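Local coordinates for protein putative peptidase (Parabacteroides merdae, PDB 4L8K) that is a putative serine peptidase of family S41 and probably hydrolyses peptide bonds in polypeptide substrates, at residues P212-T217 / E304-L309. Numbering follows the deposited sequence.
Sequences PVIVLT and EAAIGL
Ile-214 meets Ala-306 and Leu-309 where residues 304-309 of helix 301-311 run nearly antiparallel (168°) to strand 213-217, an inner strand of the mixed beta sheet in the ClpP/crotonase-like peptidase domain. The contact is wholly apolar. Ala-306 suits the middle of it because a lone methyl lets the helix sit close: the axes of segments 213-217 and 304-309 come within 9.3 Å, and the CA atoms of Ile-214 and Ala-306 are 6.2 Å apart. Its CB rests 3.8 Å from Ile-214 CG2 and 4.0 Å from Leu-216 CD2, bridging two residues that lie on the same face of the strand. Beta branching lets Ile-214 serve two partners. With CG2 anti to the backbone N and CG1 beside it (chi1 -44°), one branch touches Ala-306 while the other carries CD1 to Leu-309, one helical turn further on. Cutting Ile-214 back to an alanine would probably open a gap beside Ala-306 and leave Leu-309 CD2 without the strand methyl it meets. Beyond the two segments, Met-241 of the adjoining strand also touches Ile-214, and Ile-151 on the other neighbour touches Leu-216 and Ala-306. Leu-309, on the exposed side of the contact, crosses Ile-214 at about a right angle, Ile-214 CD1 lying 3.8 Å from Leu-309 CD2.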
ATOM      1  N   PRO A 212      -6.188  -7.079 -21.132  1.00 20.88           N
ATOM      2  CA  PRO A 212      -4.963  -6.742 -20.375  1.00 18.56           C
ATOM      3  C   PRO A 212      -5.086  -5.478 -19.503  1.00 21.72           C
ATOM      4  O   PRO A 212      -5.790  -4.518 -19.852  1.00 20.50           O
ATOM      5  CB  PRO A 212      -3.921  -6.559 -21.474  1.00 20.08           C
ATOM      6  CG  PRO A 212      -4.404  -7.437 -22.601  1.00 23.76           C
ATOM      7  CD  PRO A 212      -5.892  -7.272 -22.573  1.00 20.99           C
ATOM      8  N   VAL A 213      -4.445  -5.521 -18.319  1.00 16.20           N
ATOM      9  CA  VAL A 213      -4.422  -4.426 -17.339  1.00 14.47           C
ATOM     10  C   VAL A 213      -3.008  -4.215 -16.860  1.00 19.16           C
ATOM     11  O   VAL A 213      -2.342  -5.186 -16.458  1.00 19.20           O
ATOM     12  CB  VAL A 213      -5.362  -4.686 -16.096  1.00 17.53           C
ATOM     13  CG1 VAL A 213      -5.295  -3.560 -15.059  1.00 16.10           C
ATOM     14  CG2 VAL A 213      -6.798  -4.916 -16.508  1.00 17.25           C
ATOM     15  N   ILE A 214      -2.574  -2.945 -16.805  1.00 16.77           N
ATOM     16  CA  ILE A 214      -1.309  -2.598 -16.172  1.00 17.82           C
ATOM     17  C   ILE A 214      -1.642  -1.821 -14.901  1.00 21.40           C
ATOM     18  O   ILE A 214      -2.261  -0.771 -14.988  1.00 20.21           O
ATOM     19  CB  ILE A 214      -0.257  -1.847 -17.045  1.00 21.04           C
ATOM     20  CG1 ILE A 214      -0.114  -2.443 -18.495  1.00 22.65           C
ATOM     21  CG2 ILE A 214       1.079  -1.752 -16.301  1.00 16.95           C
ATOM     22  CD1 ILE A 214       0.381  -3.875 -18.621  1.00 24.78           C
ATOM     23  N   VAL A 215      -1.263  -2.347 -13.734  1.00 18.12           N
ATOM     24  CA  VAL A 215      -1.450  -1.677 -12.439  1.00 16.99           C
ATOM     25  C   VAL A 215      -0.137  -0.940 -12.140  1.00 19.40           C
ATOM     26  O   VAL A 215       0.931  -1.551 -12.185  1.00 19.01           O
ATOM     27  CB  VAL A 215      -1.906  -2.629 -11.282  1.00 19.85           C
ATOM     28  CG1 VAL A 215      -1.912  -1.909  -9.920  1.00 19.28           C
ATOM     29  CG2 VAL A 215      -3.284  -3.232 -11.568  1.00 18.85           C
ATOM     30  N   LEU A 216      -0.207   0.380 -11.917  1.00 14.92           N
ATOM     31  CA  LEU A 216       0.992   1.179 -11.645  1.00 14.11           C
ATOM     32  C   LEU A 216       1.154   1.396 -10.159  1.00 19.75           C
ATOM     33  O   LEU A 216       0.204   1.797  -9.490  1.00 19.03           O
ATOM     34  CB  LEU A 216       0.972   2.542 -12.381  1.00 12.99           C
ATOM     35  CG  LEU A 216       0.717   2.568 -13.903  1.00 15.62           C
ATOM     36  CD1 LEU A 216       1.044   3.946 -14.461  1.00 15.13           C
ATOM     37  CD2 LEU A 216       1.569   1.515 -14.671  1.00 17.61           C
ATOM     38  N   THR A 217       2.343   1.079  -9.623  1.00 18.11           N
ATOM     39  CA  THR A 217       2.624   1.207  -8.196  1.00 17.19           C
ATOM     40  C   THR A 217       3.935   1.963  -7.924  1.00 20.38           C
ATOM     41  O   THR A 217       4.824   2.014  -8.777  1.00 21.69           O
ATOM     42  CB  THR A 217       2.693  -0.197  -7.508  1.00 26.02           C
ATOM     43  OG1 THR A 217       3.772  -0.947  -8.038  1.00 26.74           O
ATOM     44  CG2 THR A 217       1.420  -0.995  -7.647  1.00 20.11           C
ATOM     45  N   GLU A 304       4.480   5.553 -20.046  1.00 20.65           N
ATOM     46  CA  GLU A 304       4.961   5.250 -21.398  1.00 21.30           C
ATOM     47  C   GLU A 304       5.284   3.758 -21.587  1.00 24.21           C
ATOM     48  O   GLU A 304       4.896   3.188 -22.605  1.00 25.44           O
ATOM     49  CB  GLU A 304       6.178   6.099 -21.768  1.00 23.43           C
ATOM     50  CG  GLU A 304       5.873   7.579 -21.881  1.00 31.37           C
ATOM     51  CD  GLU A 304       4.923   8.015 -22.979  1.00 38.79           C
ATOM     52  OE1 GLU A 304       4.713   7.256 -23.950  1.00 35.44           O
ATOM     53  OE2 GLU A 304       4.417   9.152 -22.882  1.00 26.35           O
ATOM     54  N   ALA A 305       5.957   3.127 -20.597  1.00 20.03           N
ATOM     55  CA  ALA A 305       6.286   1.696 -20.645  1.00 19.36           C
ATOM     56  C   ALA A 305       4.997   0.860 -20.649  1.00 23.00           C
ATOM     57  O   ALA A 305       4.897  -0.086 -21.422  1.00 22.91           O
ATOM     58  CB  ALA A 305       7.174   1.316 -19.471  1.00 18.80           C
ATOM     59  N   ALA A 306       3.993   1.273 -19.841  1.00 18.65           N
ATOM     60  CA  ALA A 306       2.695   0.603 -19.745  1.00 17.76           C
ATOM     61  C   ALA A 306       1.955   0.710 -21.095  1.00 23.66           C
ATOM     62  O   ALA A 306       1.425  -0.296 -21.580  1.00 22.54           O
ATOM     63  CB  ALA A 306       1.876   1.210 -18.608  1.00 17.26           C
ATOM     64  N   ILE A 307       1.993   1.918 -21.741  1.00 22.46           N
ATOM     65  CA  ILE A 307       1.374   2.154 -23.059  1.00 22.18           C
ATOM     66  C   ILE A 307       2.063   1.244 -24.086  1.00 24.64           C
ATOM     67  O   ILE A 307       1.371   0.556 -24.820  1.00 22.86           O
ATOM     68  CB  ILE A 307       1.397   3.660 -23.491  1.00 24.39           C
ATOM     69  CG1 ILE A 307       0.411   4.513 -22.653  1.00 22.72           C
ATOM     70  CG2 ILE A 307       1.113   3.832 -25.011  1.00 22.27           C
ATOM     71  CD1 ILE A 307       0.631   6.085 -22.825  1.00 20.97           C
ATOM     72  N   GLY A 308       3.407   1.220 -24.076  1.00 21.28           N
ATOM     73  CA  GLY A 308       4.203   0.381 -24.974  1.00 21.31           C
ATOM     74  C   GLY A 308       3.861  -1.102 -24.878  1.00 25.14           C
ATOM     75  O   GLY A 308       3.613  -1.778 -25.883  1.00 24.11           O
ATOM     76  N   LEU A 309       3.791  -1.601 -23.652  1.00 24.20           N
ATOM     77  CA  LEU A 309       3.457  -2.998 -23.374  1.00 25.41           C
ATOM     78  C   LEU A 309       2.052  -3.377 -23.863  1.00 29.66           C
ATOM     79  O   LEU A 309       1.912  -4.396 -24.518  1.00 30.36           O
ATOM     80  CB  LEU A 309       3.604  -3.295 -21.885  1.00 25.16           C
ATOM     81  CG  LEU A 309       3.508  -4.753 -21.472  1.00 31.48           C
ATOM     82  CD1 LEU A 309       4.507  -5.647 -22.269  1.00 31.83           C
ATOM     83  CD2 LEU A 309       3.762  -4.875 -19.987  1.00 34.84           C
TER